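Local coordinates for putative flagellar protein FliS (Parabacteroides merdae ATCC 43184, PDB 4YOK) that is of unknown function, though it pairs a prealbumin-like (transthyretin-like) N-terminal domain with a second beta domain from the E-set group of families, at residues A[142-147]-A[182-187]; A[134-139]-A[163-168]; A[68-71]-A[76-79]. All blocks are in the same frame, centred on the assembly; numbering follows the deposited sequence.

How the contacts relate
Contacts 1 and 2 lie in the C-terminal domain and share a sheet, because strands 131-139 and 182-189 are neighbours in it. They touch directly: Tyr182 N lies 2.8 Å from Ser139 O, a probable hydrogen bond. Both are buried. Contact 2 fills the space between that sheet and strand 161-168 with aliphatic side chains alone, whereas contact 1 lays a loop over strand 182-189 by means of a buried arginine, an aromatic face and a water, with Gln142 exposed at its rim. Contact 3 belongs to the N-terminal domain, its centre about 21 Å from that of contact 1. Partly buried, it joins the end of strand 64-70 to the middle of the following loop, largely through water.

Contact 1. Residues A[142-147]-A[182-187]; sequences QFADDV and YARVGV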
ATOM      1  N   GLN A 142      12.115  -6.761  -5.376  1.00 18.03           N
ATOM      2  CA  GLN A 142      11.736  -5.629  -4.507  1.00 17.69           C
ATOM      3  C   GLN A 142      10.226  -5.491  -4.392  1.00 20.58           C
ATOM      4  O   GLN A 142       9.753  -4.757  -3.524  1.00 21.20           O
ATOM      5  CB  GLN A 142      12.292  -4.303  -5.069  1.00 19.21           C
ATOM      6  CG  GLN A 142      13.794  -4.230  -5.217  1.00 36.63           C
ATOM      7  CD  GLN A 142      14.194  -3.143  -6.195  1.00 64.22           C
ATOM      8  OE1 GLN A 142      13.395  -2.275  -6.590  1.00 63.45           O
ATOM      9  NE2 GLN A 142      15.435  -3.189  -6.637  1.00 55.07           N
ATOM     10  N   PHE A 143       9.464  -6.145  -5.303  1.00 16.68           N
ATOM     11  CA  PHE A 143       7.991  -6.079  -5.249  1.00 16.30           C
ATOM     12  C   PHE A 143       7.424  -7.289  -4.526  1.00 20.26           C
ATOM     13  O   PHE A 143       7.693  -8.433  -4.921  1.00 20.72           O
ATOM     14  CB  PHE A 143       7.387  -5.991  -6.671  1.00 18.30           C
ATOM     15  CG  PHE A 143       7.679  -4.671  -7.343  1.00 20.12           C
ATOM     16  CD1 PHE A 143       6.894  -3.549  -7.079  1.00 23.52           C
ATOM     17  CD2 PHE A 143       8.743  -4.543  -8.227  1.00 23.12           C
ATOM     18  CE1 PHE A 143       7.168  -2.325  -7.695  1.00 24.88           C
ATOM     19  CE2 PHE A 143       9.023  -3.313  -8.837  1.00 26.91           C
ATOM     20  CZ  PHE A 143       8.227  -2.212  -8.570  1.00 24.79           C
ATOM     21  N   ALA A 144       6.634  -7.044  -3.474  1.00 17.50           N
ATOM     22  CA  ALA A 144       5.994  -8.138  -2.722  1.00 17.36           C
ATOM     23  C   ALA A 144       4.607  -7.718  -2.329  1.00 21.35           C
ATOM     24  O   ALA A 144       4.446  -6.662  -1.720  1.00 21.72           O
ATOM     25  CB  ALA A 144       6.813  -8.501  -1.479  1.00 18.14           C
ATOM     26  N   ASP A 145       3.597  -8.514  -2.686  1.00 16.24           N
ATOM     27  CA  ASP A 145       2.208  -8.231  -2.291  1.00 16.27           C
ATOM     28  C   ASP A 145       1.387  -9.526  -2.361  1.00 21.20           C
ATOM     29  O   ASP A 145       1.961 -10.596  -2.595  1.00 20.65           O
ATOM     30  CB  ASP A 145       1.589  -7.078  -3.121  1.00 17.70           C
ATOM     31  CG  ASP A 145       1.669  -7.290  -4.615  1.00 22.02           C
ATOM     32  OD1 ASP A 145       1.027  -8.241  -5.111  1.00 21.63           O
ATOM     33  OD2 ASP A 145       2.305  -6.442  -5.309  1.00 22.60           O
ATOM     34  N   ASP A 146       0.067  -9.448  -2.116  1.00 18.85           N
ATOM     35  CA  ASP A 146      -0.798 -10.632  -2.081  1.00 21.12           C
ATOM     36  C   ASP A 146      -0.823 -11.421  -3.417  1.00 24.68           C
ATOM     37  O   ASP A 146      -1.115 -12.617  -3.395  1.00 23.81           O
ATOM     38  CB  ASP A 146      -2.229 -10.270  -1.636  1.00 23.33           C
ATOM     39  CG  ASP A 146      -2.934  -9.172  -2.409  1.00 29.91           C
ATOM     40  OD1 ASP A 146      -2.376  -8.696  -3.412  1.00 23.45           O
ATOM     41  OD2 ASP A 146      -4.025  -8.751  -1.974  1.00 44.78           O
ATOM     42  N   VAL A 147      -0.477 -10.763  -4.553  1.00 22.08           N
ATOM     43  CA  VAL A 147      -0.456 -11.409  -5.886  1.00 23.38           C
ATOM     44  C   VAL A 147       0.989 -11.674  -6.304  1.00 27.06           C
ATOM     45  O   VAL A 147       1.277 -12.720  -6.870  1.00 28.91           O
ATOM     46  CB  VAL A 147      -1.203 -10.544  -6.960  1.00 28.39           C
ATOM     47  CG1 VAL A 147      -1.091 -11.149  -8.364  1.00 29.95           C
ATOM     48  CG2 VAL A 147      -2.666 -10.339  -6.587  1.00 28.15           C
ATOM     49  N   TYR A 182      13.098 -10.957  -0.306  1.00 18.56           N
ATOM     50  CA  TYR A 182      12.428  -9.809   0.320  1.00 16.75           C
ATOM     51  C   TYR A 182      11.195 -10.275   1.079  1.00 20.89           C
ATOM     52  O   TYR A 182      10.517 -11.193   0.626  1.00 20.75           O
ATOM     53  CB  TYR A 182      12.031  -8.785  -0.757  1.00 17.64           C
ATOM     54  CG  TYR A 182      13.196  -8.188  -1.513  1.00 19.04           C
ATOM     55  CD1 TYR A 182      13.799  -8.875  -2.563  1.00 20.64           C
ATOM     56  CD2 TYR A 182      13.671  -6.912  -1.209  1.00 19.69           C
ATOM     57  CE1 TYR A 182      14.860  -8.322  -3.276  1.00 21.53           C
ATOM     58  CE2 TYR A 182      14.727  -6.343  -1.927  1.00 20.55           C
ATOM     59  CZ  TYR A 182      15.309  -7.049  -2.967  1.00 26.13           C
ATOM     60  OH  TYR A 182      16.344  -6.499  -3.695  1.00 28.59           O
ATOM     61  N   ALA A 183      10.925  -9.683   2.247  1.00 18.24           N
ATOM     62  CA  ALA A 183       9.787 -10.074   3.072  1.00 17.28           C
ATOM     63  C   ALA A 183       8.833  -8.920   3.249  1.00 19.06           C
ATOM     64  O   ALA A 183       9.236  -7.750   3.181  1.00 18.34           O
ATOM     65  CB  ALA A 183      10.261 -10.574   4.436  1.00 18.60           C
ATOM     66  N   ARG A 184       7.568  -9.250   3.523  1.00 15.89           N
ATOM     67  CA  ARG A 184       6.537  -8.247   3.782  1.00 14.78           C
ATOM     68  C   ARG A 184       5.393  -8.893   4.546  1.00 18.33           C
ATOM     69  O   ARG A 184       5.165 -10.108   4.431  1.00 17.06           O
ATOM     70  CB  ARG A 184       6.017  -7.627   2.451  1.00 13.95           C
ATOM     71  CG  ARG A 184       5.518  -6.191   2.597  1.00 16.15           C
ATOM     72  CD  ARG A 184       5.000  -5.653   1.258  1.00 17.74           C
ATOM     73  NE  ARG A 184       4.859  -4.187   1.240  1.00 17.88           N
ATOM     74  CZ  ARG A 184       4.185  -3.506   0.315  1.00 23.28           C
ATOM     75  NH1 ARG A 184       3.576  -4.145  -0.680  1.00 14.62           N
ATOM     76  NH2 ARG A 184       4.091  -2.178   0.392  1.00 15.72           N
ATOM     77  N   VAL A 185       4.633  -8.083   5.282  1.00 14.56           N
ATOM     78  CA  VAL A 185       3.425  -8.610   5.914  1.00 15.17           C
ATOM     79  C   VAL A 185       2.252  -7.738   5.450  1.00 18.22           C
ATOM     80  O   VAL A 185       2.457  -6.558   5.132  1.00 16.17           O
ATOM     81  CB  VAL A 185       3.471  -8.785   7.447  1.00 20.74           C
ATOM     82  CG1 VAL A 185       4.447  -9.901   7.842  1.00 21.76           C
ATOM     83  CG2 VAL A 185       3.792  -7.478   8.168  1.00 21.06           C
ATOM     84  N   GLY A 186       1.070  -8.333   5.388  1.00 15.69           N
ATOM     85  CA  GLY A 186      -0.139  -7.626   4.971  1.00 16.25           C
ATOM     86  C   GLY A 186      -1.298  -7.866   5.914  1.00 18.78           C
ATOM     87  O   GLY A 186      -1.372  -8.919   6.545  1.00 17.04           O
ATOM     88  N   VAL A 187      -2.194  -6.876   6.037  1.00 16.20           N
ATOM     89  CA  VAL A 187      -3.399  -6.953   6.861  1.00 15.52           C
ATOM     90  C   VAL A 187      -4.567  -6.433   6.018  1.00 18.89           C
ATOM     91  O   VAL A 187      -4.558  -5.285   5.558  1.00 17.48           O
ATOM     92  CB  VAL A 187      -3.287  -6.208   8.225  1.00 18.90           C
ATOM     93  CG1 VAL A 187      -4.628  -6.215   8.970  1.00 20.14           C
ATOM     94  CG2 VAL A 187      -2.184  -6.819   9.101  1.00 18.53           C
TER
HETATM   95  O   HOH W   1      17.865  -4.301  -5.455  1.00 60.93           O
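With chi1 at -151°, roughly trans to the backbone N, and an extended chain out to NE, Arg184 reaches from strand 182-189 to the loop 142-147. There NH1 donates to Ala144 O at 2.9 Å. The donor approaches the carbonyl almost end-on, with a C=O...N angle of 167°, although the oxygen is tilted out of the guanidinium plane. Nearer the strand, Ala144 CB rests on Arg184 CB at 4.1 Å; a side chain no larger than a methyl lets the loop settle this close. The other nitrogens of Arg184 are engaged, NE by Ser198 O and NH2 by Leu25 O, so three carbonyl oxygens share the buried guanidinium's N-H groups. Were Arg184 replaced by alanine, the carbonyls of Ala144, Ser198 and Leu25 would probably all lose their donors, and a gap would be likely to open beneath the loop. Asp145 OD2 lies 5.3 Å from Arg184 NH1, too far for a salt bridge, and is bound by Thr28 OG1; any electrostatic help would come through space. Asp145 OD1 uses its anti lone pair to accept from Val147 N, closing an Asx turn over Asp145 to Val147. At the other end, Gln142 lies on the Tyr182 ring: its CA stands 3.9 Å from the ring centroid, 7° off the normal, a CH-pi contact. The two side chains run side by side in the same direction, and a water accepts from Gln142 NE2 and bonds Tyr182 OH at 3.2 Å. Tyrosine suits this end of the strand, giving a flat face to the loop and a hydroxyl to water. These contacts fasten the loop between strands 131-139 and 151-155 to strand 182-189 of the same sheet, beside Leu25 and Thr28 of the N-terminal domain, in a C-terminal domain assigned to the E-set clan.

Contact 2. Residues A[134-139]-A[163-168]; sequences VMLLLS and VNLSAD
Two beta sheets face each other in the C-terminal domain, as in a beta sandwich, and Leu136 and Leu165 meet in the layer between them. Strand 131-139 belongs to the four-stranded sheet and strand 161-168 is an outer strand of the three-stranded one. The short segments cross at -51° with their axes 8.8 Å apart, a spacing bridged by side chains rather than by backbone bonds. Alternation along each strand turns Val134 and Leu136, and opposite them Leu165 and Ala167, toward the interface. Branched aliphatic residues suit such a layer because their methyls interlock without needing polar partners. Leu165 swings CG anti to its carbonyl carbon (chi1 -50°), and its CD1 reaches both Val134 and Leu136. Ala167, with only a methyl, lets the sheets draw nearer at its end, where its CB meets Leu136 CD2 at 3.9 Å. Phe120 of strand 115-124 and Val187 of strand 182-189 also touch Val134, continuing the apolar filling. The fit is tightest between the leucines, where Leu136 CD1 lies 3.5 Å from Leu165 CD1, while Val134 CG1 touches that same CD1 at 3.8 Å.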
ATOM      1  N   VAL A 134      -4.363 -11.944   7.688  1.00 16.66           N
ATOM      2  CA  VAL A 134      -2.991 -11.477   7.827  1.00 16.71           C
ATOM      3  C   VAL A 134      -2.151 -12.368   6.898  1.00 20.12           C
ATOM      4  O   VAL A 134      -2.340 -13.594   6.867  1.00 20.45           O
ATOM      5  CB  VAL A 134      -2.537 -11.505   9.302  1.00 20.44           C
ATOM      6  CG1 VAL A 134      -1.077 -11.114   9.425  1.00 20.24           C
ATOM      7  CG2 VAL A 134      -3.410 -10.570  10.143  1.00 20.47           C
HETATM    8  N   MSE A 135      -1.238 -11.760   6.152  1.00 16.58           N
HETATM    9  CA  MSE A 135      -0.438 -12.492   5.163  1.00 16.68           C
HETATM   10  C   MSE A 135       1.051 -12.305   5.394  1.00 20.31           C
HETATM   11  O   MSE A 135       1.519 -11.180   5.608  1.00 20.51           O
HETATM   12  CB  MSE A 135      -0.791 -12.034   3.725  1.00 19.79           C
HETATM   13  CG  MSE A 135      -2.260 -12.232   3.381  1.00 25.83           C
HETATM   14 SE   MSE A 135      -2.676 -11.349   1.704  0.75 33.01          SE
HETATM   15  CE  MSE A 135      -2.884  -9.503   2.496  1.00 29.26           C
ATOM     16  N   LEU A 136       1.782 -13.421   5.367  1.00 16.17           N
ATOM     17  CA  LEU A 136       3.245 -13.475   5.454  1.00 16.41           C
ATOM     18  C   LEU A 136       3.718 -13.733   4.046  1.00 19.43           C
ATOM     19  O   LEU A 136       3.256 -14.687   3.423  1.00 18.44           O
ATOM     20  CB  LEU A 136       3.698 -14.559   6.448  1.00 17.37           C
ATOM     21  CG  LEU A 136       4.019 -14.067   7.868  1.00 22.61           C
ATOM     22  CD1 LEU A 136       2.849 -13.349   8.515  1.00 22.59           C
ATOM     23  CD2 LEU A 136       4.573 -15.179   8.734  1.00 23.05           C
ATOM     24  N   LEU A 137       4.552 -12.830   3.498  1.00 15.42           N
ATOM     25  CA  LEU A 137       4.983 -12.898   2.107  1.00 14.55           C
ATOM     26  C   LEU A 137       6.477 -12.853   1.927  1.00 17.52           C
ATOM     27  O   LEU A 137       7.180 -12.140   2.658  1.00 16.70           O
ATOM     28  CB  LEU A 137       4.382 -11.693   1.328  1.00 14.78           C
ATOM     29  CG  LEU A 137       2.874 -11.466   1.445  1.00 18.47           C
ATOM     30  CD1 LEU A 137       2.491 -10.031   1.052  1.00 16.72           C
ATOM     31  CD2 LEU A 137       2.101 -12.495   0.633  1.00 18.45           C
ATOM     32  N   LEU A 138       6.966 -13.584   0.910  1.00 14.44           N
ATOM     33  CA  LEU A 138       8.356 -13.535   0.473  1.00 16.04           C
ATOM     34  C   LEU A 138       8.373 -13.331  -1.036  1.00 19.14           C
ATOM     35  O   LEU A 138       7.490 -13.839  -1.739  1.00 18.02           O
ATOM     36  CB  LEU A 138       9.178 -14.784   0.842  1.00 16.23           C
ATOM     37  CG  LEU A 138       9.406 -15.047   2.342  1.00 20.38           C
ATOM     38  CD1 LEU A 138       9.885 -16.486   2.574  1.00 20.03           C
ATOM     39  CD2 LEU A 138      10.418 -14.057   2.937  1.00 18.94           C
ATOM     40  N   SER A 139       9.361 -12.586  -1.525  1.00 15.98           N
ATOM     41  CA  SER A 139       9.520 -12.354  -2.953  1.00 14.56           C
ATOM     42  C   SER A 139      10.998 -12.422  -3.330  1.00 20.52           C
ATOM     43  O   SER A 139      11.843 -12.099  -2.494  1.00 19.89           O
ATOM     44  CB  SER A 139       8.949 -10.976  -3.320  1.00 16.57           C
ATOM     45  OG  SER A 139       9.178 -10.699  -4.695  1.00 20.32           O
ATOM     46  N   VAL A 163       1.338  -9.491  17.523  1.00 21.25           N
ATOM     47  CA  VAL A 163       1.185 -10.678  16.687  1.00 20.87           C
ATOM     48  C   VAL A 163       2.546 -11.396  16.587  1.00 23.03           C
ATOM     49  O   VAL A 163       3.588 -10.733  16.485  1.00 20.68           O
ATOM     50  CB  VAL A 163       0.620 -10.254  15.304  1.00 25.66           C
ATOM     51  CG1 VAL A 163       0.551 -11.414  14.356  1.00 26.06           C
ATOM     52  CG2 VAL A 163      -0.758  -9.621  15.455  1.00 25.98           C
ATOM     53  N   ASN A 164       2.528 -12.738  16.691  1.00 18.15           N
ATOM     54  CA  ASN A 164       3.719 -13.600  16.616  1.00 18.12           C
ATOM     55  C   ASN A 164       3.407 -14.805  15.724  1.00 21.44           C
ATOM     56  O   ASN A 164       2.683 -15.703  16.137  1.00 20.85           O
ATOM     57  CB  ASN A 164       4.161 -14.029  18.035  1.00 20.21           C
ATOM     58  CG  ASN A 164       5.517 -14.678  18.088  1.00 43.13           C
ATOM     59  OD1 ASN A 164       6.433 -14.308  17.346  1.00 42.29           O
ATOM     60  ND2 ASN A 164       5.706 -15.609  19.020  1.00 33.14           N
ATOM     61  N   LEU A 165       3.882 -14.779  14.478  1.00 19.41           N
ATOM     62  CA  LEU A 165       3.567 -15.807  13.477  1.00 19.81           C
ATOM     63  C   LEU A 165       4.804 -16.504  12.939  1.00 26.95           C
ATOM     64  O   LEU A 165       5.885 -15.907  12.838  1.00 25.14           O
ATOM     65  CB  LEU A 165       2.786 -15.184  12.296  1.00 18.73           C
ATOM     66  CG  LEU A 165       1.575 -14.310  12.660  1.00 23.21           C
ATOM     67  CD1 LEU A 165       0.999 -13.608  11.446  1.00 23.96           C
ATOM     68  CD2 LEU A 165       0.465 -15.117  13.334  1.00 25.75           C
ATOM     69  N   SER A 166       4.636 -17.787  12.599  1.00 24.24           N
ATOM     70  CA  SER A 166       5.684 -18.611  11.982  1.00 23.69           C
ATOM     71  C   SER A 166       5.060 -19.389  10.856  1.00 24.09           C
ATOM     72  O   SER A 166       4.076 -20.095  11.073  1.00 23.28           O
ATOM     73  CB  SER A 166       6.348 -19.539  12.992  1.00 27.41           C
ATOM     74  OG  SER A 166       7.222 -18.805  13.828  1.00 37.15           O
ATOM     75  N   ALA A 167       5.567 -19.193   9.653  1.00 17.84           N
ATOM     76  CA  ALA A 167       5.065 -19.865   8.448  1.00 17.38           C
ATOM     77  C   ALA A 167       6.087 -20.894   8.013  1.00 21.50           C
ATOM     78  O   ALA A 167       7.287 -20.585   7.959  1.00 20.81           O
ATOM     79  CB  ALA A 167       4.802 -18.848   7.338  1.00 16.98           C
ATOM     80  N   ASP A 168       5.633 -22.122   7.743  1.00 17.67           N
ATOM     81  CA  ASP A 168       6.535 -23.211   7.366  1.00 17.68           C
ATOM     82  C   ASP A 168       6.985 -23.054   5.913  1.00 21.11           C
ATOM     83  O   ASP A 168       6.191 -23.244   4.996  1.00 20.64           O
ATOM     84  CB  ASP A 168       5.832 -24.561   7.574  1.00 18.67           C
ATOM     85  CG  ASP A 168       6.714 -25.774   7.386  1.00 22.23           C
ATOM     86  OD1 ASP A 168       7.901 -25.599   7.032  1.00 23.78           O
ATOM     87  OD2 ASP A 168       6.260 -26.874   7.703  1.00 22.51           O
TER

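Contact 3. Residues A[68-71]-A[76-79]; sequences LTTR and PWVN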
ATOM      1  N   LEU A  68      -7.292  16.253  -6.108  1.00 24.90           N
ATOM      2  CA  LEU A  68      -6.778  14.897  -5.942  1.00 22.63           C
ATOM      3  C   LEU A  68      -7.635  14.140  -4.925  1.00 24.79           C
ATOM      4  O   LEU A  68      -7.768  14.597  -3.777  1.00 23.23           O
ATOM      5  CB  LEU A  68      -5.316  14.958  -5.502  1.00 21.96           C
ATOM      6  CG  LEU A  68      -4.630  13.618  -5.229  1.00 24.23           C
ATOM      7  CD1 LEU A  68      -4.485  12.778  -6.517  1.00 23.55           C
ATOM      8  CD2 LEU A  68      -3.282  13.868  -4.598  1.00 25.76           C
ATOM      9  N   THR A  69      -8.236  12.992  -5.345  1.00 21.08           N
ATOM     10  CA  THR A  69      -9.100  12.241  -4.429  0.60 20.90           C
ATOM     11  C   THR A  69      -8.871  10.734  -4.511  1.00 23.95           C
ATOM     12  O   THR A  69      -8.260  10.237  -5.461  1.00 21.93           O
ATOM     13  CB  THR A  69     -10.592  12.595  -4.683  0.60 30.94           C
ATOM     14  OG1 THR A  69     -11.406  12.049  -3.650  0.60 28.74           O
ATOM     15  CG2 THR A  69     -11.098  12.110  -6.023  0.60 31.91           C
ATOM     16  N   THR A  70      -9.401  10.001  -3.496  1.00 20.29           N
ATOM     17  CA  THR A  70      -9.332   8.543  -3.500  1.00 17.70           C
ATOM     18  C   THR A  70     -10.407   8.060  -4.483  1.00 23.83           C
ATOM     19  O   THR A  70     -11.323   8.815  -4.828  1.00 24.07           O
ATOM     20  CB  THR A  70      -9.553   7.979  -2.101  1.00 19.29           C
ATOM     21  OG1 THR A  70     -10.792   8.469  -1.575  1.00 22.55           O
ATOM     22  CG2 THR A  70      -8.382   8.236  -1.170  1.00 19.10           C
ATOM     23  N   ARG A  71     -10.296   6.823  -4.930  1.00 20.58           N
ATOM     24  CA  ARG A  71     -11.286   6.188  -5.794  1.00 21.81           C
ATOM     25  C   ARG A  71     -12.272   5.464  -4.876  1.00 25.79           C
ATOM     26  O   ARG A  71     -11.851   4.805  -3.913  1.00 23.82           O
ATOM     27  CB  ARG A  71     -10.566   5.238  -6.770  1.00 23.01           C
ATOM     28  CG  ARG A  71     -11.475   4.590  -7.808  1.00 34.09           C
ATOM     29  CD  ARG A  71     -10.655   3.724  -8.749  1.00 51.03           C
ATOM     30  NE  ARG A  71     -11.464   2.699  -9.416  1.00 67.58           N
ATOM     31  CZ  ARG A  71     -12.043   2.841 -10.606  1.00 83.08           C
ATOM     32  NH1 ARG A  71     -11.922   3.979 -11.280  1.00 67.13           N
ATOM     33  NH2 ARG A  71     -12.751   1.848 -11.129  1.00 73.18           N
ATOM     34  N   PRO A  76      -7.035   0.321   1.521  1.00 15.34           N
ATOM     35  CA  PRO A  76      -7.239  -0.178   2.905  1.00 14.74           C
ATOM     36  C   PRO A  76      -7.600   0.962   3.884  1.00 18.92           C
ATOM     37  O   PRO A  76      -6.969   1.130   4.947  1.00 18.64           O
ATOM     38  CB  PRO A  76      -5.876  -0.790   3.232  1.00 15.07           C
ATOM     39  CG  PRO A  76      -4.898   0.096   2.493  1.00 18.41           C
ATOM     40  CD  PRO A  76      -5.598   0.392   1.177  1.00 16.63           C
ATOM     41  N   TRP A  77      -8.593   1.778   3.505  1.00 17.90           N
ATOM     42  CA  TRP A  77      -9.006   2.931   4.293  1.00 17.85           C
ATOM     43  C   TRP A  77     -10.499   3.184   4.155  1.00 23.27           C
ATOM     44  O   TRP A  77     -11.127   2.658   3.225  1.00 22.95           O
ATOM     45  CB  TRP A  77      -8.193   4.187   3.898  1.00 16.58           C
ATOM     46  CG  TRP A  77      -8.134   4.474   2.412  1.00 17.55           C
ATOM     47  CD1 TRP A  77      -9.159   4.870   1.594  1.00 20.32           C
ATOM     48  CD2 TRP A  77      -6.978   4.335   1.572  1.00 16.68           C
ATOM     49  NE1 TRP A  77      -8.703   4.980   0.290  1.00 18.93           N
ATOM     50  CE2 TRP A  77      -7.354   4.732   0.267  1.00 20.35           C
ATOM     51  CE3 TRP A  77      -5.636   3.990   1.815  1.00 17.21           C
ATOM     52  CZ2 TRP A  77      -6.442   4.762  -0.798  1.00 18.89           C
ATOM     53  CZ3 TRP A  77      -4.737   4.020   0.765  1.00 18.32           C
ATOM     54  CH2 TRP A  77      -5.136   4.412  -0.521  1.00 18.82           C
ATOM     55  N   VAL A  78     -11.069   3.972   5.099  1.00 20.78           N
ATOM     56  CA  VAL A  78     -12.495   4.331   5.113  1.00 21.03           C
ATOM     57  C   VAL A  78     -12.855   4.942   3.761  1.00 24.05           C
ATOM     58  O   VAL A  78     -12.106   5.758   3.232  1.00 24.32           O
ATOM     59  CB  VAL A  78     -12.866   5.309   6.279  1.00 25.68           C
ATOM     60  CG1 VAL A  78     -14.372   5.563   6.345  1.00 25.37           C
ATOM     61  CG2 VAL A  78     -12.358   4.819   7.626  1.00 25.47           C
ATOM     62  N   ASN A  79     -14.010   4.573   3.228  1.00 21.55           N
ATOM     63  CA  ASN A  79     -14.521   5.101   1.965  1.00 22.52           C
ATOM     64  C   ASN A  79     -15.170   6.475   2.212  1.00 28.27           C
ATOM     65  O   ASN A  79     -16.384   6.642   2.070  1.00 29.34           O
ATOM     66  CB  ASN A  79     -15.511   4.100   1.337  1.00 22.67           C
ATOM     67  CG  ASN A  79     -15.823   4.405  -0.095  1.00 38.79           C
ATOM     68  OD1 ASN A  79     -15.008   4.993  -0.814  1.00 30.01           O
ATOM     69  ND2 ASN A  79     -17.004   4.002  -0.542  1.00 33.16           N
TER
HETATM   70  O   HOH W   2     -13.165   6.982  -0.899  1.00 35.92           O
HETATM   71  O   HOH W   3     -11.367   4.988  -1.199  1.00 23.98           O
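Asn79 OD1 draws together both sides of this contact: it accepts from a water at 2.7 Å and from the backbone N of Gly73, in the turn between the two segments. The water bonds Thr70 OG1 at 2.9 Å, so strand and loop are joined through it. The amide's other end is used as well, since ND2 donates to Asp72 OD1; asparagine suits the place because it offers an acceptor and a donor from one flat group. A second water makes a separate link. It donates to Arg71 O and accepts from Trp77 NE1 at 3.1 Å, giving the indole N-H a partner.

Direct touching is left to Thr70 and Trp77, whose side chains slide past each other in opposite directions. Thr70 CG2 comes to 3.6 Å from Trp77 NE1 and 3.9 Å from Trp77 CE2, meeting the indole obliquely. Threonine serves both needs here. With chi1 at 55°, OG1 sits between the backbone N and the carbonyl carbon and bonds the first water, while CG2, anti to the carbonyl carbon, packs against the indole. On Trp77, one face is covered near its rim by the preceding proline, Pro76 CD standing 3.6 Å above the ring plane. Val98 touches both Thr70 and Trp77, and Leu34 and Leu96 add apolar cover around Thr70. Arg71, whose CB is directed away from the loop, contributes its backbone oxygen.

The side chain of Thr70 lies about 9 Å from a bound magnesium ion, too far to coordinate it. The contact ties the end of strand 64-70 to the middle of the loop leading to its antiparallel neighbour 83-88, and beside it Val78 touches Val126 of the C-terminal domain: a water-bridged closure of a beta-hairpin connection in the prealbumin-like N-terminal domain.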